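Local structure of secreted protein ASP-2 (Necator americanus, 1U53) at residues F5-N10 with E58-A63; E22-L27 with K51-D56; G133-M138 with D173-G178. The protein is a secreted pathogenesis-related-1 (CAP family) protein of a human hookworm, studied as a vaccine antigen, whose molecular activity is not established. All blocks are in the same frame, centred on the assembly; numbering follows the deposited sequence.

Near the N terminus, loop 5-10 is brought by contact 1 onto helix 57-67, closing a long loop. Contact 2 lies wholly within that loop: the connection after helix 14-32 returns to meet it at 51-56, which leads through strand 54-55 straight into helix 57-67. The two contacts touch where Tyr55 reaches Glu60 and Cys7. Contact 3 follows in series, joining helix 133-138 to the loop 173-178 beyond strand 157-164, the last of the main sheet in the sequence; it lies across the chain's centre from contact 1. Met138 packs on His24 and Leu27, so helix 14-32 links contacts 2 and 3, while no two contacts cross along the chain.

Contact 1: F5-N10 with E58-A63; sequences FGCPDN and EVEKTA. Unlike the reference sequence in segment 5-10: Phe5 (reference Ala).
Asn10 and Cys7 close over Glu60 beside the disulfide that ties the N-terminal loop to helix 57-67: Cys7 is bonded to Cys57, at the first turn of that helix. One polar bond carries the contact. Asn10 ND2 donates to Glu60 OE1 at 2.8 Å, nearly straight at 162°. The acceptor lies close to the amide plane of Asn10, whereas the N-H reaches OE1 on the anti side of the carboxylate, 21° out of its plane. The two side chains come from opposite directions, and the amide and carboxylate planes are turned well away from each other. Glu60 spans the distance with a fully extended chain, its CG anti to the backbone N (chi1 174°), which carries the carboxylate from the helix to the loop. Asn10 has CG between its own N and carbonyl carbon, and its OD1 accepts from the backbone N of Met12, so both ends of the amide are engaged and its rotation is fixed. Beside this bond, Cys7 CB rests 3.9 Å from Glu60 OE1. The other oxygen, OE2, meets Arg17 in a salt bridge and the hydroxyl of Tyr55 in a hydrogen bond. A buried carboxylate is thus gripped by three partners, one on OE1 and two on OE2, which would be expected to favour its ionised form. The loop bends at Asp9, the centre of an inverse gamma turn, with a weak bond from Asn10 N to Pro8 O at 2.9 Å; Arg17 NH2 also donates to Pro8 O. A covalent bridge next to a buried acid pins the N-terminal arm to the flank of the alpha-beta-alpha sandwich of this CAP protein.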
loop_
_atom_site.group_PDB
_atom_site.type_symbol
_atom_site.label_atom_id
_atom_site.label_comp_id
_atom_site.label_asym_id
_atom_site.label_seq_id
_atom_site.Cartn_x
_atom_site.Cartn_y
_atom_site.Cartn_z
ATOM N N PHE A 5 -19.691 8.750 2.573
ATOM C CA PHE A 5 -20.220 7.671 1.735
ATOM C C PHE A 5 -19.618 6.344 2.185
ATOM O O PHE A 5 -18.440 6.067 1.940
ATOM C CB PHE A 5 -19.840 7.937 0.275
ATOM C CG PHE A 5 -20.544 7.042 -0.739
ATOM C CD1 PHE A 5 -21.806 7.383 -1.247
ATOM C CD2 PHE A 5 -19.916 5.906 -1.218
ATOM C CE1 PHE A 5 -22.444 6.580 -2.167
ATOM C CE2 PHE A 5 -20.540 5.084 -2.166
ATOM C CZ PHE A 5 -21.808 5.420 -2.638
ATOM N N GLY A 6 -20.429 5.527 2.841
ATOM C CA GLY A 6 -19.949 4.272 3.398
ATOM C C GLY A 6 -19.932 3.191 2.313
ATOM O O GLY A 6 -20.687 3.241 1.331
ATOM N N CYS A 7 -19.045 2.217 2.476
ATOM C CA CYS A 7 -19.010 1.081 1.565
ATOM C C CYS A 7 -20.113 0.074 1.971
ATOM O O CYS A 7 -20.674 0.157 3.091
ATOM C CB CYS A 7 -17.595 0.444 1.582
ATOM S SG CYS A 7 -16.265 1.613 1.193
ATOM N N PRO A 8 -20.456 -0.853 1.077
ATOM C CA PRO A 8 -21.527 -1.832 1.280
ATOM C C PRO A 8 -21.230 -2.740 2.455
ATOM O O PRO A 8 -20.057 -2.886 2.896
ATOM C CB PRO A 8 -21.498 -2.683 -0.006
ATOM C CG PRO A 8 -20.684 -1.923 -0.979
ATOM C CD PRO A 8 -19.791 -1.024 -0.228
ATOM N N ASP A 9 -22.295 -3.360 2.955
ATOM C CA ASP A 9 -22.254 -4.326 4.048
ATOM C C ASP A 9 -21.919 -5.628 3.367
ATOM O O ASP A 9 -22.777 -6.490 3.144
ATOM C CB ASP A 9 -23.638 -4.346 4.701
ATOM C CG ASP A 9 -23.702 -5.178 5.943
ATOM O OD1 ASP A 9 -22.646 -5.560 6.497
ATOM O OD2 ASP A 9 -24.852 -5.422 6.373
ATOM N N ASN A 10 -20.651 -5.756 2.976
ATOM C CA ASN A 10 -20.221 -6.829 2.064
ATOM C C ASN A 10 -19.251 -7.853 2.680
ATOM O O ASN A 10 -18.642 -8.660 1.934
ATOM C CB ASN A 10 -19.575 -6.206 0.804
ATOM C CG ASN A 10 -18.297 -5.445 1.142
ATOM O OD1 ASN A 10 -17.832 -5.528 2.276
ATOM N ND2 ASN A 10 -17.719 -4.704 0.157
ATOM N N GLU A 58 -15.104 1.550 -4.530
ATOM C CA GLU A 58 -15.005 0.886 -5.833
ATOM C C GLU A 58 -13.738 0.065 -6.021
ATOM O O GLU A 58 -13.742 -1.016 -6.617
ATOM C CB GLU A 58 -15.218 1.878 -6.998
ATOM C CG GLU A 58 -16.663 2.377 -7.055
ATOM C CD GLU A 58 -17.612 1.231 -7.341
ATOM O OE1 GLU A 58 -18.379 0.828 -6.429
ATOM O OE2 GLU A 58 -17.501 0.690 -8.463
ATOM N N VAL A 59 -12.648 0.582 -5.492
ATOM C CA VAL A 59 -11.371 -0.140 -5.465
ATOM C C VAL A 59 -11.509 -1.336 -4.545
ATOM O O VAL A 59 -11.022 -2.429 -4.858
ATOM C CB VAL A 59 -10.264 0.784 -5.010
ATOM C CG1 VAL A 59 -8.923 0.012 -4.974
ATOM C CG2 VAL A 59 -10.141 1.955 -6.057
ATOM N N GLU A 60 -12.185 -1.165 -3.405
ATOM C CA GLU A 60 -12.473 -2.352 -2.540
ATOM C C GLU A 60 -13.242 -3.457 -3.291
ATOM O O GLU A 60 -12.986 -4.654 -3.125
ATOM C CB GLU A 60 -13.293 -1.935 -1.307
ATOM C CG GLU A 60 -13.738 -3.104 -0.465
ATOM C CD GLU A 60 -14.472 -2.627 0.767
ATOM O OE1 GLU A 60 -15.697 -2.840 0.795
ATOM O OE2 GLU A 60 -13.824 -2.035 1.671
ATOM N N LYS A 61 -14.162 -3.018 -4.170
ATOM C CA LYS A 61 -15.001 -3.961 -4.912
ATOM C C LYS A 61 -14.153 -4.815 -5.788
ATOM O O LYS A 61 -14.310 -6.020 -5.801
ATOM C CB LYS A 61 -15.953 -3.192 -5.817
ATOM C CG LYS A 61 -16.758 -4.070 -6.733
ATOM C CD LYS A 61 -17.518 -3.208 -7.726
ATOM C CE LYS A 61 -18.342 -4.073 -8.680
ATOM N NZ LYS A 61 -19.306 -5.025 -7.975
ATOM N N THR A 62 -13.228 -4.207 -6.514
ATOM C CA THR A 62 -12.350 -5.047 -7.370
ATOM C C THR A 62 -11.335 -5.879 -6.564
ATOM O O THR A 62 -11.015 -6.999 -6.925
ATOM C CB THR A 62 -11.666 -4.221 -8.499
ATOM O OG1 THR A 62 -11.180 -2.969 -8.011
ATOM C CG2 THR A 62 -12.694 -3.982 -9.641
ATOM N N ALA A 63 -10.848 -5.349 -5.445
ATOM C CA ALA A 63 -10.010 -6.173 -4.562
ATOM C C ALA A 63 -10.780 -7.390 -4.067
ATOM O O ALA A 63 -10.269 -8.543 -4.052
ATOM C CB ALA A 63 -9.497 -5.330 -3.385
#

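Contact 2: E22-L27 with K51-D56; sequences EMHNSL and KTMAYD. Unlike the reference sequence in segment 22-27: Met23 (reference Leu).
Asn25 and Met53 are paired by two hydrogen bonds, in which one side-chain amide serves both polar groups of a single backbone residue. Met53 N donates to Asn25 OD1 at 2.9 Å, almost straight at 167°, in the plane of the Asn25 side-chain carbonyl, on a lone pair of OD1. In return Asn25 ND2 gives a hydrogen to Met53 O at 3.1 Å. That acceptor lies in the amide plane of Asn25, but the donor is tilted 30° from the plane of the Met53 carbonyl. The amide thereby imitates the edge of a neighbouring strand, and the paired bonds fix the rotation of the amide. Its CG stands opposite the carbonyl carbon (chi1 -78°), which turns the amide toward the 52-53 backbone. The contact lays helix 14-32 against the run into strand 54-55, an outermost strand of the mixed sheet, so it joins one helical layer of the alpha-beta-alpha CAP sandwich to the sheet's border. Around the amide, Thr52 CG2 approaches Asn25 ND2 to 3.8 Å, the two side chains meeting at about a right angle, and Met53 CB lies 3.6 Å from Asn25 OD1. Beyond CG the extended Met53 chain slants past His24, placing SD 3.8 Å from His24 CB. Met53 SD sits 4.8 Å from the centroid of the His24 ring in an oblique sulfur-aromatic contact. The imidazole is buried and held at both nitrogens: NE2 pairs with the hydroxyl of Tyr163, ND1 with the carbonyl of Phe20. Leu21 and Arg28 of helix 14-32 also touch Met53.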
loop_
_atom_site.group_PDB
_atom_site.type_symbol
_atom_site.label_atom_id
_atom_site.label_comp_id
_atom_site.label_asym_id
_atom_site.label_seq_id
_atom_site.Cartn_x
_atom_site.Cartn_y
_atom_site.Cartn_z
ATOM N N GLU A 22 -5.412 3.796 7.735
ATOM C CA GLU A 22 -4.517 4.469 8.714
ATOM C C GLU A 22 -3.078 3.968 8.656
ATOM O O GLU A 22 -2.138 4.789 8.698
ATOM C CB GLU A 22 -5.084 4.275 10.120
ATOM C CG GLU A 22 -6.383 5.055 10.215
ATOM C CD GLU A 22 -7.113 4.825 11.489
ATOM O OE1 GLU A 22 -6.520 4.188 12.389
ATOM O OE2 GLU A 22 -8.289 5.279 11.565
ATOM N N MET A 23 -2.910 2.649 8.552
ATOM C CA MET A 23 -1.588 2.031 8.423
ATOM C C MET A 23 -0.916 2.515 7.164
ATOM O O MET A 23 0.259 2.842 7.155
ATOM C CB MET A 23 -1.671 0.514 8.303
ATOM C CG MET A 23 -2.178 -0.156 9.452
ATOM S SD MET A 23 -0.975 -1.129 10.365
ATOM C CE MET A 23 0.498 -1.468 9.543
ATOM N N HIS A 24 -1.654 2.553 6.051
ATOM C CA HIS A 24 -0.984 3.065 4.840
ATOM C C HIS A 24 -0.527 4.501 4.975
ATOM O O HIS A 24 0.612 4.853 4.605
ATOM C CB HIS A 24 -1.861 2.910 3.597
ATOM C CG HIS A 24 -1.786 1.539 2.975
ATOM N ND1 HIS A 24 -2.379 0.418 3.518
ATOM C CD2 HIS A 24 -1.200 1.136 1.821
ATOM C CE1 HIS A 24 -2.132 -0.629 2.741
ATOM N NE2 HIS A 24 -1.417 -0.211 1.701
ATOM N N ASN A 25 -1.406 5.367 5.495
ATOM C CA ASN A 25 -1.004 6.784 5.614
ATOM C C ASN A 25 0.069 7.006 6.663
ATOM O O ASN A 25 0.980 7.823 6.465
ATOM C CB ASN A 25 -2.191 7.677 5.856
ATOM C CG ASN A 25 -2.946 7.932 4.589
ATOM O OD1 ASN A 25 -2.339 8.047 3.537
ATOM N ND2 ASN A 25 -4.279 7.975 4.673
ATOM N N SER A 26 -0.003 6.238 7.740
ATOM C CA SER A 26 1.028 6.294 8.780
ATOM C C SER A 26 2.417 5.957 8.213
ATOM O O SER A 26 3.388 6.621 8.489
ATOM C CB SER A 26 0.706 5.243 9.843
ATOM O OG SER A 26 1.722 5.168 10.842
ATOM N N LEU A 27 2.496 4.866 7.478
ATOM C CA LEU A 27 3.766 4.387 6.973
ATOM C C LEU A 27 4.251 5.277 5.836
ATOM O O LEU A 27 5.469 5.561 5.758
ATOM C CB LEU A 27 3.594 2.924 6.528
ATOM C CG LEU A 27 3.354 1.958 7.692
ATOM C CD1 LEU A 27 2.892 0.579 7.221
ATOM C CD2 LEU A 27 4.625 1.796 8.508
ATOM N N LYS A 51 1.653 11.868 -1.121
ATOM C CA LYS A 51 0.241 12.209 -1.045
ATOM C C LYS A 51 -0.486 11.321 -0.026
ATOM O O LYS A 51 -0.157 10.132 0.137
ATOM C CB LYS A 51 -0.398 12.122 -2.444
ATOM C CG LYS A 51 0.372 12.972 -3.487
ATOM C CD LYS A 51 -0.483 13.195 -4.755
ATOM C CE LYS A 51 0.148 14.297 -5.676
ATOM N NZ LYS A 51 -0.593 14.289 -6.973
ATOM N N THR A 52 -1.453 11.936 0.646
ATOM C CA THR A 52 -2.392 11.183 1.502
ATOM C C THR A 52 -3.305 10.297 0.647
ATOM O O THR A 52 -3.858 10.754 -0.388
ATOM C CB THR A 52 -3.262 12.188 2.299
ATOM O OG1 THR A 52 -2.421 13.041 3.076
ATOM C CG2 THR A 52 -4.127 11.460 3.288
ATOM N N MET A 53 -3.509 9.057 1.100
ATOM C CA MET A 53 -4.490 8.169 0.498
ATOM C C MET A 53 -5.888 8.343 1.115
ATOM O O MET A 53 -6.052 8.739 2.282
ATOM C CB MET A 53 -4.107 6.688 0.648
ATOM C CG MET A 53 -2.915 6.270 -0.173
ATOM S SD MET A 53 -2.460 4.586 0.261
ATOM C CE MET A 53 -1.479 4.133 -1.160
ATOM N N ALA A 54 -6.901 8.084 0.277
ATOM C CA ALA A 54 -8.293 8.030 0.715
ATOM C C ALA A 54 -8.812 6.636 0.411
ATOM O O ALA A 54 -8.389 6.020 -0.563
ATOM C CB ALA A 54 -9.163 9.028 -0.062
ATOM N N TYR A 55 -9.774 6.185 1.193
ATOM C CA TYR A 55 -10.395 4.874 0.971
ATOM C C TYR A 55 -11.398 4.988 -0.159
ATOM O O TYR A 55 -12.069 6.031 -0.320
ATOM C CB TYR A 55 -11.079 4.332 2.243
ATOM C CG TYR A 55 -11.174 2.813 2.200
ATOM C CD1 TYR A 55 -10.061 2.014 2.525
ATOM C CD2 TYR A 55 -12.334 2.172 1.747
ATOM C CE1 TYR A 55 -10.134 0.595 2.434
ATOM C CE2 TYR A 55 -12.414 0.764 1.658
ATOM C CZ TYR A 55 -11.314 -0.010 1.984
ATOM O OH TYR A 55 -11.370 -1.383 1.863
ATOM N N ASP A 56 -11.475 3.961 -0.997
ATOM C CA ASP A 56 -12.366 4.078 -2.194
ATOM C C ASP A 56 -13.146 2.768 -2.304
ATOM O O ASP A 56 -12.544 1.691 -2.500
ATOM C CB ASP A 56 -11.492 4.281 -3.430
ATOM C CG ASP A 56 -12.283 4.376 -4.717
ATOM O OD1 ASP A 56 -13.288 3.681 -4.869
ATOM O OD2 ASP A 56 -11.902 5.160 -5.610
#

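Contact 3: G133-M138 with D173-G178; sequences GHYTQM and DIYEKG
Ile174 and Thr136 bury the most surface here and meet through methyl groups. Thr136 CG2 touches Ile174 CD1 at 3.6 Å, with Ile174 CG1 alongside at 4.0 Å, as the two side chains cross at about a right angle. Both branches of the isoleucine take part: CG1 lies opposite its carbonyl carbon (chi1 -59°) and carries CD1 onto the threonine methyl, while CG2 approaches Thr136 O of the helix backbone at 3.8 Å. Thr136 splits its functions between its two branches, giving the methyl to Ile174 and its hydroxyl OG1 to Asn168 OD1 in a hydrogen bond. Tyr135 is the third contributor. Its hydroxyl reaches the edge of the Tyr175 ring, near the ring plane, with Tyr135 OH 4.4 Å from Tyr175 CE2. The phenols do not bond directly; a water lies between them. It stands in the plane of the Tyr135 ring, 2.7 Å from Tyr135 OH, and donates to Tyr175 OH at 3.1 Å. Because Tyr175 OH also bonds to the carbonyl of Pro45, the bridge extends from the helix to a loop early in the chain. Val31 of helix 14-32 packs against both tyrosines, and the backbone of Ile174 is held by Leu121 and Gln141. All four touching residues are buried. The helix sequence GHYTQM matches the start of the CRISP family signature, and here that CAP signature helix is joined to the long loop following strand 157-164, the last of the central sheet in the sequence.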
loop_
_atom_site.group_PDB
_atom_site.type_symbol
_atom_site.label_atom_id
_atom_site.label_comp_id
_atom_site.label_asym_id
_atom_site.label_seq_id
_atom_site.Cartn_x
_atom_site.Cartn_y
_atom_site.Cartn_z
ATOM N N GLY A 133 8.460 -4.948 -4.249
ATOM C CA GLY A 133 7.368 -4.361 -4.991
ATOM C C GLY A 133 6.077 -4.170 -4.203
ATOM O O GLY A 133 5.206 -3.393 -4.601
ATOM N N HIS A 134 5.944 -4.842 -3.068
ATOM C CA HIS A 134 4.755 -4.564 -2.253
ATOM C C HIS A 134 4.972 -3.258 -1.488
ATOM O O HIS A 134 4.075 -2.432 -1.391
ATOM C CB HIS A 134 4.449 -5.698 -1.272
ATOM C CG HIS A 134 4.266 -7.031 -1.922
ATOM N ND1 HIS A 134 5.246 -8.005 -1.896
ATOM C CD2 HIS A 134 3.225 -7.558 -2.607
ATOM C CE1 HIS A 134 4.809 -9.079 -2.541
ATOM N NE2 HIS A 134 3.593 -8.826 -2.995
ATOM N N TYR A 135 6.145 -3.075 -0.877
ATOM C CA TYR A 135 6.495 -1.792 -0.280
ATOM C C TYR A 135 6.389 -0.617 -1.236
ATOM O O TYR A 135 5.775 0.410 -0.883
ATOM C CB TYR A 135 7.930 -1.866 0.319
ATOM C CG TYR A 135 8.516 -0.492 0.604
ATOM C CD1 TYR A 135 8.127 0.228 1.711
ATOM C CD2 TYR A 135 9.419 0.096 -0.285
ATOM C CE1 TYR A 135 8.647 1.482 1.973
ATOM C CE2 TYR A 135 9.941 1.358 -0.032
ATOM C CZ TYR A 135 9.533 2.037 1.079
ATOM O OH TYR A 135 10.036 3.277 1.330
ATOM N N THR A 136 6.964 -0.747 -2.427
ATOM C CA THR A 136 7.007 0.414 -3.335
ATOM C C THR A 136 5.585 0.815 -3.746
ATOM O O THR A 136 5.313 1.981 -3.998
ATOM C CB THR A 136 7.876 0.143 -4.591
ATOM O OG1 THR A 136 7.373 -1.022 -5.265
ATOM C CG2 THR A 136 9.288 -0.100 -4.194
ATOM N N GLN A 137 4.666 -0.159 -3.838
ATOM C CA GLN A 137 3.289 0.228 -4.101
ATOM C C GLN A 137 2.646 0.957 -2.891
ATOM O O GLN A 137 1.913 1.918 -3.057
ATOM C CB GLN A 137 2.452 -0.977 -4.589
ATOM C CG GLN A 137 0.983 -0.655 -4.804
ATOM C CD GLN A 137 0.711 0.421 -5.898
ATOM O OE1 GLN A 137 0.635 1.652 -5.612
ATOM N NE2 GLN A 137 0.493 -0.040 -7.124
ATOM N N MET A 138 2.960 0.520 -1.663
ATOM C CA MET A 138 2.341 1.172 -0.524
ATOM C C MET A 138 2.753 2.644 -0.475
ATOM O O MET A 138 1.965 3.474 -0.044
ATOM C CB MET A 138 2.787 0.524 0.794
ATOM C CG MET A 138 2.068 -0.780 1.049
ATOM S SD MET A 138 2.539 -1.479 2.674
ATOM C CE MET A 138 1.548 -0.392 3.731
ATOM N N ASP A 173 10.218 6.853 -10.780
ATOM C CA ASP A 173 10.594 6.989 -9.367
ATOM C C ASP A 173 9.410 6.691 -8.469
ATOM O O ASP A 173 8.291 7.144 -8.707
ATOM C CB ASP A 173 11.039 8.413 -9.067
ATOM C CG ASP A 173 12.432 8.720 -9.589
ATOM O OD1 ASP A 173 13.134 7.813 -10.082
ATOM O OD2 ASP A 173 12.846 9.869 -9.430
ATOM N N ILE A 174 9.690 6.003 -7.366
ATOM C CA ILE A 174 8.629 5.673 -6.397
ATOM C C ILE A 174 8.016 6.947 -5.818
ATOM O O ILE A 174 6.794 7.092 -5.687
ATOM C CB ILE A 174 9.210 4.830 -5.235
ATOM C CG1 ILE A 174 9.851 3.501 -5.750
ATOM C CG2 ILE A 174 8.111 4.563 -4.169
ATOM C CD1 ILE A 174 10.981 3.006 -4.778
ATOM N N TYR A 175 8.880 7.870 -5.416
ATOM C CA TYR A 175 8.424 9.212 -5.059
ATOM C C TYR A 175 9.559 10.196 -5.328
ATOM O O TYR A 175 10.705 9.785 -5.495
ATOM C CB TYR A 175 7.971 9.270 -3.580
ATOM C CG TYR A 175 8.962 8.783 -2.531
ATOM C CD1 TYR A 175 9.913 9.653 -1.979
ATOM C CD2 TYR A 175 8.962 7.438 -2.078
ATOM C CE1 TYR A 175 10.832 9.222 -0.992
ATOM C CE2 TYR A 175 9.872 7.006 -1.090
ATOM C CZ TYR A 175 10.804 7.892 -0.569
ATOM O OH TYR A 175 11.681 7.454 0.367
ATOM N N GLU A 176 9.202 11.476 -5.377
ATOM C CA GLU A 176 10.149 12.590 -5.495
ATOM C C GLU A 176 10.837 12.860 -4.172
ATOM O O GLU A 176 10.171 13.057 -3.177
ATOM C CB GLU A 176 9.390 13.852 -5.930
ATOM C CG GLU A 176 10.276 15.083 -6.003
ATOM C CD GLU A 176 9.612 16.307 -6.625
ATOM O OE1 GLU A 176 8.529 16.207 -7.261
ATOM O OE2 GLU A 176 10.192 17.408 -6.475
ATOM N N LYS A 177 12.172 12.931 -4.170
ATOM C CA LYS A 177 12.923 13.198 -2.924
ATOM C C LYS A 177 12.993 14.688 -2.607
ATOM O O LYS A 177 13.143 15.520 -3.505
ATOM C CB LYS A 177 14.364 12.677 -3.037
ATOM C CG LYS A 177 14.412 11.135 -3.182
ATOM C CD LYS A 177 15.843 10.579 -3.134
ATOM C CE LYS A 177 16.638 10.795 -4.394
ATOM N NZ LYS A 177 18.075 10.302 -4.048
ATOM N N GLY A 178 12.933 15.016 -1.333
ATOM C CA GLY A 178 13.198 16.354 -0.859
ATOM C C GLY A 178 12.557 16.539 0.503
ATOM O O GLY A 178 11.921 15.608 1.030
HETATM O O HOH W 1 11.946 4.375 -0.210
#